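Local coordinates for protein L544 (Acanthamoeba polyphaga mimivirus, PDB 4AMQ) that probably transfers nucleotides as a metal-dependent nucleotidyltransferase of the virion, with a possible part in transcription-coupled DNA repair, at residues W160-L165 with I178-I183; Y201-E206 with I210-A215; Y245-P250 with K362-Y367; I322-E327 with L345-T350. One frame throughout, in Å; residues are numbered along the deposited sequence.

In the fold
Following the chain from its N terminus, contact 1 comes first: after strand 99-108 has been laid down, helix 152-163 runs into strand 164-167, one of the two outermost strands of the sheet, and the turn at 178-183 folds back onto that junction. Contact 2 closes the short hairpin of strands 196-204 and 209-217, further in across the same sheet, its centre about 25 Å from that of contact 1. Contact 3 then ties helix 248-254 to the C-terminal part of helix 334-368, over 111 mostly helical residues, and contact 4, between helix 319-331 and the same long helix, falls wholly within that span. The first two contacts precede both in series; none cross.

Contact 1. Residues W160-L165 with I178-I183; sequences WDLYKL and ILRGGI
L162 and R180 mark the closest backbone approach, with CA atoms 8.3 Å apart, so side chains alone bridge the gap. The 160-165 segment is the last turn of a helix, closed by K164 N bonding to W160 O, and K164 then leaves helical geometry to begin a strand. Facing it, 178-183 forms the tight turn of a small hairpin: L179 N bonds to I183 O and G182 N to L179 O. G182 and I183 both face L179, a G1 beta bulge, and G181 and G182 have positive phi. L162 CD2 sits over the centre of one face of the R180 guanidinium, 3.6 Å from CZ, and the two side chains cross at about a right angle. Chi1 of R180 (-68°) places its CG 3.8 Å from L162 CD2, and a bend at chi2 turns the rest of the chain so that the guanidinium lies under the same methyl, while NH1 hydrogen-bonds to I127 O. Beside this pair, L165 CD2 meets L179 CD1 at 3.7 Å, methyl against methyl. R111 binds the R180 carbonyl and also touches L179. Backbone bonds to C106 and G107 of strand 99-108 place L165 in the sheet; L179 and R180 bring the turn against strand 164-167 and the end of helix 152-163.

Contact 2. Residues Y201-E206 with I210-A215; sequences YFVKIE and IGFDIA. With MN (manganese (II) ion), chain C.
Y201 and F212 both hold CG anti to the carbonyl carbon (chi1 -71° and -78°), which sets the F212 ring against V203 and the edge of the Y201 ring against I214 CG1, on one face of an antiparallel beta hairpin. The hairpin belongs to the central mixed sheet of the nucleotidyltransferase domain. Two hydrogen-bonded pairs, Y201 with F212 and V203 with I210, flank the non-hydrogen-bonded pair F202 with G211. Y201 N bonds to F212 O at 2.8 Å and F212 N to Y201 O at 3.0 Å, and this pairing of the strands brings Y201 CB to 3.9 Å from F212 CB. On the face of Y201, V203, I210 and F212, V203 CG2 packs 3.6 Å from F212 CD1, and I205 CD1 meets the edge of the F212 ring while also lying 3.8 Å from I210 CG1. Helix 28-42 packs on this layer through I34, I38 and I42. The other face carries the F202 ring, which lies off-centre over G211 CA (4.2 Å to the centroid) in a CH-pi contact and also meets helix 274-292. D213 projects from this second face to one of the two manganese ions, bound by D66, D68 and D213, consistent with a nucleotidyltransferase active site. The two carboxylate oxygens of D213 have different partners: OD2 binds the metal at 2.6 Å, while a water donates both to D213 OD1 (2.7 Å) and to Y201 O, tying the carboxylate to the neighbouring strand.

Contact 3. Residues Y245-P250 with K362-Y367; sequences YFMLFP and KYFTRY
M247 lays its terminal methyl over one face of the F364 ring, M247 CE standing 3.4 Å from F364 CZ. The methionine reaches this place through a bend at chi3 (69°), which turns CE back toward the ring. SD stays farther off, above the face at 4.9 Å from the centroid, so the Met-aromatic contact is led by the methyl, a CH-pi interaction 30° off the ring normal. The base of the same side chain also takes part: M247 CB lies 3.7 Å from F364 CE1. F364 meets it because its CG is anti to the backbone N (chi1 175°), swinging the ring from helix 334-368 toward the 245-250 segment. L248 works differently, since its CD2 methyl meets the helix backbone, 3.7 Å from F364 N, with F364 CB and Y363 CB slightly farther away. M247 and L248 are consecutive, in a type I turn (Y245 to L248) that leads into helix 248-254. Y245 ties the turn down, its N bonding to N357 OD1 of the long helix and its OH to I269 O; L237 and Y240 also touch M247. Across the interface the chemistry is largely apolar: the M247 methyl and sulfur over the F364 ring, the L248 methyl against the helix backbone, suggesting that dispersion and shape, rather than directed polar bonds, hold these side chains together.

Contact 4. Residues I322-E327 with L345-T350; sequences IDKIQE and LTQLYT
L345 opens the contact with I325, L345 CD2 lying 4.3 Å from I325 CD1, in an antiparallel helix pair, 319-331 and 334-368, consecutive in the chain and so forming a helical hairpin of the helical domain. The segments' axes make an angle of 164° between their N-to-C directions and come no nearer than 10.6 Å, a spacing at which branched side chains meet by their terminal methyls. L345 also packs on I283 and Y286 of helix 274-292, so it joins this pair of helices to a third. Two residues on, Q347 points its side chain toward the other helix at the solvent-facing side. Its chain is extended beyond CG (chi2 169°), which carries the amide out to K324, and the two side chains cross at about a right angle. L348 follows on the buried side and brings its CD1 to 4.3 Å from I322 CD1; this is the second apolar pair, one turn along from L345 with I325. I322 and I325 in turn rest on I308 of helix 297-311, and L348 and Q347 both touch I321. The interface is therefore layered, with two aliphatic pairs inside and one polar bridge at the exposed margin. In that bridge K324 NZ donates to Q347 OE1 at 2.8 Å, lying in the carbonyl plane on a lone pair, with a C=O...N angle of 118°.

Contact 1. Residues W160-L165 with I178-I183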
# COMPACT_ATOMS: atom_id res chain seq x y z
N TRP A 160 11.96 3.69 6.42
CA TRP A 160 11.76 3.32 5.02
C TRP A 160 11.42 4.54 4.18
O TRP A 160 11.98 4.74 3.10
CB TRP A 160 10.67 2.25 4.90
CG TRP A 160 10.47 1.76 3.50
CD1 TRP A 160 9.30 1.75 2.79
CD2 TRP A 160 11.47 1.20 2.63
NE1 TRP A 160 9.52 1.22 1.53
CE2 TRP A 160 10.84 0.88 1.41
CE3 TRP A 160 12.84 0.94 2.77
CZ2 TRP A 160 11.52 0.31 0.34
CZ3 TRP A 160 13.52 0.38 1.70
CH2 TRP A 160 12.86 0.07 0.50
N ASP A 161 10.50 5.37 4.68
CA ASP A 161 10.09 6.57 3.97
C ASP A 161 11.23 7.57 3.86
O ASP A 161 11.22 8.46 3.01
CB ASP A 161 8.89 7.21 4.67
CG ASP A 161 7.68 6.30 4.70
OD1 ASP A 161 7.50 5.53 3.73
OD2 ASP A 161 6.91 6.36 5.68
N LEU A 162 12.23 7.41 4.73
CA LEU A 162 13.38 8.30 4.75
C LEU A 162 14.52 7.78 3.86
O LEU A 162 15.25 8.56 3.26
CB LEU A 162 13.87 8.51 6.18
CG LEU A 162 12.89 9.26 7.08
CD1 LEU A 162 13.20 9.05 8.56
CD2 LEU A 162 12.88 10.74 6.73
N TYR A 163 14.65 6.46 3.78
CA TYR A 163 15.64 5.85 2.90
C TYR A 163 15.22 5.99 1.44
O TYR A 163 16.00 6.43 0.60
CB TYR A 163 15.86 4.38 3.25
CG TYR A 163 16.80 3.66 2.30
CD1 TYR A 163 17.99 4.25 1.90
CD2 TYR A 163 16.49 2.40 1.81
CE1 TYR A 163 18.84 3.60 1.03
CE2 TYR A 163 17.34 1.74 0.94
CZ TYR A 163 18.52 2.35 0.56
OH TYR A 163 19.37 1.70 -0.30
N LYS A 164 13.97 5.63 1.14
CA LYS A 164 13.44 5.77 -0.21
C LYS A 164 12.86 7.17 -0.42
O LYS A 164 12.00 7.61 0.33
CB LYS A 164 12.35 4.73 -0.48
CG LYS A 164 12.80 3.30 -0.24
CD LYS A 164 13.95 2.90 -1.15
CE LYS A 164 13.49 2.75 -2.59
NZ LYS A 164 14.60 2.28 -3.47
N LEU A 165 13.35 7.87 -1.44
CA LEU A 165 12.90 9.22 -1.72
C LEU A 165 11.51 9.26 -2.35
O LEU A 165 11.33 8.84 -3.50
CB LEU A 165 13.91 9.95 -2.61
CG LEU A 165 15.29 10.22 -2.00
CD1 LEU A 165 16.18 10.93 -3.00
CD2 LEU A 165 15.16 11.03 -0.72
N ILE A 178 14.26 18.83 -0.71
CA ILE A 178 15.08 19.04 0.48
C ILE A 178 14.93 17.85 1.42
O ILE A 178 13.82 17.48 1.80
CB ILE A 178 14.67 20.32 1.25
CG1 ILE A 178 14.48 21.50 0.30
CG2 ILE A 178 15.72 20.64 2.31
CD1 ILE A 178 15.76 22.15 -0.14
N LEU A 179 16.05 17.25 1.80
CA LEU A 179 16.05 16.11 2.71
C LEU A 179 16.23 16.56 4.15
O LEU A 179 16.52 17.73 4.42
CB LEU A 179 17.15 15.12 2.34
CG LEU A 179 16.99 14.24 1.09
CD1 LEU A 179 15.71 14.57 0.33
CD2 LEU A 179 18.21 14.36 0.19
N ARG A 180 16.07 15.63 5.08
CA ARG A 180 16.31 15.90 6.50
C ARG A 180 17.67 16.56 6.68
O ARG A 180 18.62 16.25 5.97
CB ARG A 180 16.25 14.60 7.31
CG ARG A 180 14.87 13.96 7.40
CD ARG A 180 13.99 14.66 8.43
NE ARG A 180 12.68 14.03 8.56
CZ ARG A 180 12.41 13.06 9.43
NH1 ARG A 180 13.35 12.61 10.24
NH2 ARG A 180 11.19 12.53 9.49
N GLY A 181 17.75 17.48 7.64
CA GLY A 181 19.00 18.16 7.93
C GLY A 181 19.29 19.31 6.99
O GLY A 181 20.26 20.04 7.18
N GLY A 182 18.46 19.46 5.97
CA GLY A 182 18.61 20.54 5.01
C GLY A 182 19.40 20.18 3.77
O GLY A 182 19.78 21.06 2.99
N ILE A 183 19.66 18.89 3.59
CA ILE A 183 20.40 18.42 2.42
C ILE A 183 19.59 18.58 1.14
O ILE A 183 18.43 18.18 1.07
CB ILE A 183 20.82 16.94 2.57
CG1 ILE A 183 21.55 16.72 3.90
CG2 ILE A 183 21.69 16.50 1.40
CD1 ILE A 183 22.73 17.64 4.12

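Contact 2. Residues Y201-E206 with I210-A215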
# COMPACT_ATOMS: atom_id res chain seq x y z
N TYR A 201 -0.40 6.46 -7.56
CA TYR A 201 -1.63 7.17 -7.84
C TYR A 201 -2.72 6.76 -6.86
O TYR A 201 -2.69 5.67 -6.28
CB TYR A 201 -2.13 6.84 -9.25
CG TYR A 201 -1.33 7.40 -10.41
CD1 TYR A 201 -1.56 8.69 -10.87
CD2 TYR A 201 -0.40 6.62 -11.08
CE1 TYR A 201 -0.85 9.20 -11.95
CE2 TYR A 201 0.31 7.12 -12.17
CZ TYR A 201 0.08 8.41 -12.59
OH TYR A 201 0.78 8.92 -13.67
N PHE A 202 -3.69 7.66 -6.68
CA PHE A 202 -4.99 7.26 -6.17
C PHE A 202 -6.05 7.73 -7.17
O PHE A 202 -6.03 8.86 -7.64
CB PHE A 202 -5.24 7.78 -4.75
CG PHE A 202 -4.62 6.90 -3.70
CD1 PHE A 202 -5.31 5.82 -3.19
CD2 PHE A 202 -3.33 7.14 -3.25
CE1 PHE A 202 -4.74 4.99 -2.24
CE2 PHE A 202 -2.75 6.33 -2.30
CZ PHE A 202 -3.46 5.25 -1.79
N VAL A 203 -6.94 6.82 -7.54
CA VAL A 203 -7.90 7.07 -8.60
C VAL A 203 -9.31 6.79 -8.11
O VAL A 203 -9.60 5.71 -7.61
CB VAL A 203 -7.60 6.21 -9.85
CG1 VAL A 203 -8.65 6.43 -10.93
CG2 VAL A 203 -6.20 6.51 -10.38
N LYS A 204 -10.18 7.77 -8.26
CA LYS A 204 -11.57 7.55 -7.92
C LYS A 204 -12.24 6.78 -9.05
O LYS A 204 -12.59 7.35 -10.08
CB LYS A 204 -12.29 8.88 -7.69
CG LYS A 204 -13.66 8.70 -7.06
CD LYS A 204 -14.47 9.98 -7.11
CE LYS A 204 -15.86 9.75 -6.54
NZ LYS A 204 -16.72 10.95 -6.68
N ILE A 205 -12.39 5.48 -8.86
CA ILE A 205 -13.00 4.65 -9.89
C ILE A 205 -14.52 4.80 -9.85
O ILE A 205 -15.14 5.15 -10.86
CB ILE A 205 -12.61 3.17 -9.74
CG1 ILE A 205 -11.11 3.00 -9.94
CG2 ILE A 205 -13.38 2.31 -10.73
CD1 ILE A 205 -10.63 1.57 -9.79
N GLU A 206 -15.11 4.55 -8.69
CA GLU A 206 -16.54 4.78 -8.49
C GLU A 206 -16.81 5.67 -7.28
O GLU A 206 -16.79 6.89 -7.39
CB GLU A 206 -17.30 3.46 -8.39
CG GLU A 206 -17.41 2.70 -9.70
CD GLU A 206 -18.10 1.36 -9.55
OE1 GLU A 206 -18.59 1.07 -8.44
OE2 GLU A 206 -18.16 0.61 -10.55
N ILE A 210 -8.84 4.45 -5.33
CA ILE A 210 -8.16 3.16 -5.40
C ILE A 210 -6.70 3.40 -5.78
O ILE A 210 -6.41 4.22 -6.64
CB ILE A 210 -8.83 2.25 -6.46
CG1 ILE A 210 -10.28 1.96 -6.06
CG2 ILE A 210 -8.07 0.95 -6.61
CD1 ILE A 210 -10.40 1.25 -4.73
N GLY A 211 -5.80 2.69 -5.13
CA GLY A 211 -4.38 2.85 -5.40
C GLY A 211 -3.97 2.22 -6.72
O GLY A 211 -4.34 1.09 -7.02
N PHE A 212 -3.22 2.97 -7.51
CA PHE A 212 -2.59 2.45 -8.71
C PHE A 212 -1.09 2.67 -8.57
O PHE A 212 -0.63 3.82 -8.56
CB PHE A 212 -3.10 3.17 -9.96
CG PHE A 212 -4.46 2.71 -10.42
CD1 PHE A 212 -5.60 3.04 -9.71
CD2 PHE A 212 -4.60 1.95 -11.57
CE1 PHE A 212 -6.85 2.62 -10.13
CE2 PHE A 212 -5.84 1.53 -12.00
CZ PHE A 212 -6.97 1.86 -11.28
N ASP A 213 -0.33 1.59 -8.44
CA ASP A 213 1.12 1.68 -8.38
C ASP A 213 1.75 1.27 -9.71
O ASP A 213 1.61 0.12 -10.14
CB ASP A 213 1.68 0.81 -7.24
CG ASP A 213 1.25 1.30 -5.86
OD1 ASP A 213 1.05 2.53 -5.69
OD2 ASP A 213 1.12 0.47 -4.95
N ILE A 214 2.42 2.22 -10.36
CA ILE A 214 3.06 1.96 -11.65
C ILE A 214 4.58 2.01 -11.56
O ILE A 214 5.17 3.07 -11.40
CB ILE A 214 2.62 2.99 -12.71
CG1 ILE A 214 1.11 3.23 -12.67
CG2 ILE A 214 3.08 2.55 -14.10
CD1 ILE A 214 0.28 1.97 -12.81
N ALA A 215 5.21 0.84 -11.66
CA ALA A 215 6.66 0.74 -11.68
C ALA A 215 7.18 1.04 -13.08
O ALA A 215 6.97 0.26 -14.01
CB ALA A 215 7.11 -0.63 -11.23
MN MN C . 0.13 -1.87 -4.63
O HOH W 1 -1.02 3.98 -4.64
O HOH W 2 0.06 -1.21 -2.15

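Contact 3. Residues Y245-P250 with K362-Y367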
# COMPACT_ATOMS: atom_id res chain seq x y z
N TYR A 245 -4.91 -14.83 9.75
CA TYR A 245 -5.39 -14.56 8.41
C TYR A 245 -4.22 -14.32 7.45
O TYR A 245 -4.19 -14.86 6.34
CB TYR A 245 -6.32 -13.35 8.39
CG TYR A 245 -6.73 -12.94 7.00
CD1 TYR A 245 -7.55 -13.76 6.23
CD2 TYR A 245 -6.31 -11.74 6.45
CE1 TYR A 245 -7.93 -13.39 4.96
CE2 TYR A 245 -6.69 -11.36 5.18
CZ TYR A 245 -7.50 -12.19 4.44
OH TYR A 245 -7.89 -11.83 3.17
N PHE A 246 -3.26 -13.51 7.88
CA PHE A 246 -2.12 -13.18 7.05
C PHE A 246 -1.11 -14.33 6.98
O PHE A 246 -0.29 -14.39 6.06
CB PHE A 246 -1.47 -11.88 7.52
CG PHE A 246 -2.35 -10.67 7.33
CD1 PHE A 246 -2.43 -10.04 6.10
CD2 PHE A 246 -3.12 -10.19 8.38
CE1 PHE A 246 -3.25 -8.94 5.92
CE2 PHE A 246 -3.94 -9.09 8.21
CZ PHE A 246 -4.00 -8.46 6.98
N MET A 247 -1.19 -15.25 7.93
CA MET A 247 -0.33 -16.42 7.93
C MET A 247 -0.82 -17.46 6.92
O MET A 247 -0.12 -18.43 6.64
CB MET A 247 -0.25 -17.03 9.33
CG MET A 247 0.40 -16.11 10.36
SD MET A 247 -0.02 -16.51 12.07
CE MET A 247 0.82 -18.08 12.27
N LEU A 248 -2.01 -17.24 6.37
CA LEU A 248 -2.52 -18.09 5.30
C LEU A 248 -1.79 -17.80 3.99
O LEU A 248 -1.71 -18.66 3.12
CB LEU A 248 -4.02 -17.87 5.10
CG LEU A 248 -4.98 -18.33 6.20
CD1 LEU A 248 -6.41 -17.92 5.85
CD2 LEU A 248 -4.90 -19.83 6.41
N PHE A 249 -1.27 -16.58 3.86
CA PHE A 249 -0.58 -16.15 2.65
C PHE A 249 0.70 -16.95 2.39
O PHE A 249 0.97 -17.35 1.25
CB PHE A 249 -0.28 -14.65 2.69
CG PHE A 249 -1.50 -13.78 2.51
CD1 PHE A 249 -2.51 -13.78 3.45
CD2 PHE A 249 -1.62 -12.95 1.40
CE1 PHE A 249 -3.64 -12.98 3.28
CE2 PHE A 249 -2.74 -12.15 1.23
CZ PHE A 249 -3.74 -12.16 2.18
N PRO A 250 1.51 -17.18 3.43
CA PRO A 250 2.65 -18.09 3.23
C PRO A 250 2.18 -19.50 2.85
O PRO A 250 2.80 -20.15 2.01
CB PRO A 250 3.33 -18.12 4.61
CG PRO A 250 2.96 -16.81 5.23
CD PRO A 250 1.56 -16.52 4.75
N LYS A 362 -8.51 -21.46 12.50
CA LYS A 362 -8.81 -22.85 12.22
C LYS A 362 -8.38 -23.26 10.82
O LYS A 362 -7.92 -24.39 10.61
CB LYS A 362 -10.30 -23.12 12.40
CG LYS A 362 -11.18 -22.02 11.85
CD LYS A 362 -12.66 -22.39 11.91
CE LYS A 362 -12.98 -23.51 10.95
NZ LYS A 362 -14.45 -23.67 10.74
N TYR A 363 -8.53 -22.35 9.86
CA TYR A 363 -8.08 -22.64 8.50
C TYR A 363 -6.56 -22.69 8.44
O TYR A 363 -5.99 -23.42 7.64
CB TYR A 363 -8.63 -21.61 7.52
CG TYR A 363 -10.13 -21.60 7.48
CD1 TYR A 363 -10.83 -22.50 6.69
CD2 TYR A 363 -10.86 -20.70 8.26
CE1 TYR A 363 -12.20 -22.50 6.66
CE2 TYR A 363 -12.24 -20.70 8.24
CZ TYR A 363 -12.91 -21.61 7.44
OH TYR A 363 -14.28 -21.62 7.41
N PHE A 364 -5.92 -21.91 9.30
CA PHE A 364 -4.47 -21.99 9.42
C PHE A 364 -4.06 -23.34 9.97
O PHE A 364 -3.32 -24.09 9.32
CB PHE A 364 -3.94 -20.87 10.31
CG PHE A 364 -2.46 -20.97 10.56
CD1 PHE A 364 -1.56 -20.63 9.56
CD2 PHE A 364 -1.97 -21.42 11.77
CE1 PHE A 364 -0.20 -20.73 9.78
CE2 PHE A 364 -0.61 -21.52 12.00
CZ PHE A 364 0.28 -21.17 11.00
N THR A 365 -4.54 -23.66 11.17
CA THR A 365 -4.20 -24.92 11.83
C THR A 365 -4.47 -26.12 10.93
O THR A 365 -3.71 -27.09 10.92
CB THR A 365 -4.95 -25.09 13.17
OG1 THR A 365 -6.36 -25.06 12.94
CG2 THR A 365 -4.56 -23.98 14.14
N ARG A 366 -5.56 -26.05 10.17
CA ARG A 366 -5.93 -27.13 9.25
C ARG A 366 -4.89 -27.36 8.17
O ARG A 366 -4.47 -28.49 7.92
CB ARG A 366 -7.28 -26.82 8.60
CG ARG A 366 -7.60 -27.72 7.42
CD ARG A 366 -8.90 -27.30 6.77
NE ARG A 366 -9.99 -27.24 7.74
CZ ARG A 366 -11.20 -26.76 7.47
NH1 ARG A 366 -11.48 -26.29 6.26
NH2 ARG A 366 -12.14 -26.75 8.41
N TYR A 367 -4.47 -26.28 7.51
CA TYR A 367 -3.53 -26.40 6.40
C TYR A 367 -2.08 -26.53 6.85
O TYR A 367 -1.26 -27.14 6.15
CB TYR A 367 -3.72 -25.24 5.40
CG TYR A 367 -5.02 -25.33 4.65
CD1 TYR A 367 -5.14 -26.15 3.53
CD2 TYR A 367 -6.14 -24.62 5.06
CE1 TYR A 367 -6.33 -26.24 2.83
CE2 TYR A 367 -7.34 -24.71 4.37
CZ TYR A 367 -7.43 -25.52 3.26
OH TYR A 367 -8.62 -25.62 2.58

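Contact 4. Residues I322-E327 with L345-T350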
# COMPACT_ATOMS: atom_id res chain seq x y z
N ILE A 322 -18.35 2.22 15.12
CA ILE A 322 -19.17 2.79 14.05
C ILE A 322 -20.05 3.92 14.57
O ILE A 322 -20.15 4.98 13.93
CB ILE A 322 -20.05 1.71 13.38
CG1 ILE A 322 -19.17 0.56 12.85
CG2 ILE A 322 -20.91 2.32 12.28
CD1 ILE A 322 -18.08 1.01 11.90
N ASP A 323 -20.70 3.71 15.71
CA ASP A 323 -21.53 4.74 16.32
C ASP A 323 -20.70 5.99 16.66
O ASP A 323 -21.16 7.12 16.48
CB ASP A 323 -22.22 4.22 17.58
CG ASP A 323 -23.20 3.10 17.28
OD1 ASP A 323 -23.61 2.96 16.10
OD2 ASP A 323 -23.58 2.36 18.22
N LYS A 324 -19.49 5.78 17.17
CA LYS A 324 -18.58 6.88 17.46
C LYS A 324 -18.22 7.67 16.19
O LYS A 324 -18.03 8.89 16.24
CB LYS A 324 -17.30 6.37 18.13
CG LYS A 324 -17.49 5.91 19.56
CD LYS A 324 -16.17 5.94 20.34
CE LYS A 324 -15.14 4.96 19.81
NZ LYS A 324 -13.83 5.08 20.52
N ILE A 325 -18.13 6.98 15.06
CA ILE A 325 -17.81 7.63 13.80
C ILE A 325 -18.99 8.48 13.32
O ILE A 325 -18.79 9.57 12.78
CB ILE A 325 -17.40 6.60 12.72
CG1 ILE A 325 -15.94 6.19 12.92
CG2 ILE A 325 -17.57 7.15 11.33
CD1 ILE A 325 -15.54 4.93 12.17
N GLN A 326 -20.21 8.00 13.55
CA GLN A 326 -21.40 8.76 13.18
C GLN A 326 -21.52 10.03 14.02
O GLN A 326 -21.85 11.08 13.49
CB GLN A 326 -22.65 7.89 13.33
CG GLN A 326 -23.92 8.55 12.82
CD GLN A 326 -23.86 8.90 11.34
OE1 GLN A 326 -23.62 8.04 10.49
NE2 GLN A 326 -24.06 10.18 11.03
N GLU A 327 -21.24 9.93 15.32
CA GLU A 327 -21.30 11.10 16.19
C GLU A 327 -20.26 12.16 15.84
O GLU A 327 -20.47 13.34 16.08
CB GLU A 327 -21.18 10.70 17.66
CG GLU A 327 -22.28 9.75 18.13
CD GLU A 327 -23.66 10.35 18.02
OE1 GLU A 327 -23.80 11.58 18.21
OE2 GLU A 327 -24.61 9.60 17.73
N LEU A 345 -10.66 5.41 12.71
CA LEU A 345 -10.36 4.37 11.72
C LEU A 345 -9.22 3.49 12.19
O LEU A 345 -9.08 2.35 11.75
CB LEU A 345 -10.04 4.98 10.35
CG LEU A 345 -11.23 5.54 9.56
CD1 LEU A 345 -10.76 6.09 8.21
CD2 LEU A 345 -12.31 4.49 9.36
N THR A 346 -8.39 4.02 13.09
CA THR A 346 -7.29 3.25 13.65
C THR A 346 -7.80 2.15 14.58
O THR A 346 -7.32 1.01 14.53
CB THR A 346 -6.29 4.15 14.39
OG1 THR A 346 -5.63 5.00 13.45
CG2 THR A 346 -5.24 3.31 15.11
N GLN A 347 -8.77 2.48 15.42
CA GLN A 347 -9.41 1.49 16.27
C GLN A 347 -10.10 0.44 15.41
O GLN A 347 -9.99 -0.76 15.67
CB GLN A 347 -10.43 2.14 17.20
CG GLN A 347 -9.82 3.12 18.19
CD GLN A 347 -10.88 3.94 18.91
OE1 GLN A 347 -11.88 3.41 19.40
NE2 GLN A 347 -10.67 5.25 18.97
N LEU A 348 -10.83 0.90 14.40
CA LEU A 348 -11.54 0.01 13.49
C LEU A 348 -10.57 -0.93 12.79
O LEU A 348 -10.85 -2.11 12.63
CB LEU A 348 -12.33 0.82 12.46
CG LEU A 348 -13.24 0.02 11.53
CD1 LEU A 348 -14.23 -0.81 12.33
CD2 LEU A 348 -13.96 0.95 10.56
N TYR A 349 -9.43 -0.39 12.38
CA TYR A 349 -8.40 -1.17 11.71
C TYR A 349 -7.97 -2.32 12.62
O TYR A 349 -7.91 -3.48 12.19
CB TYR A 349 -7.21 -0.28 11.39
CG TYR A 349 -6.19 -0.89 10.45
CD1 TYR A 349 -6.31 -0.75 9.08
CD2 TYR A 349 -5.09 -1.58 10.95
CE1 TYR A 349 -5.38 -1.30 8.22
CE2 TYR A 349 -4.16 -2.14 10.10
CZ TYR A 349 -4.30 -1.99 8.73
OH TYR A 349 -3.38 -2.54 7.88
N THR A 350 -7.68 -2.00 13.87
CA THR A 350 -7.30 -2.98 14.87
C THR A 350 -8.39 -4.02 15.06
O THR A 350 -8.13 -5.23 15.12
CB THR A 350 -7.02 -2.31 16.22
OG1 THR A 350 -5.97 -1.35 16.07
CG2 THR A 350 -6.61 -3.35 17.26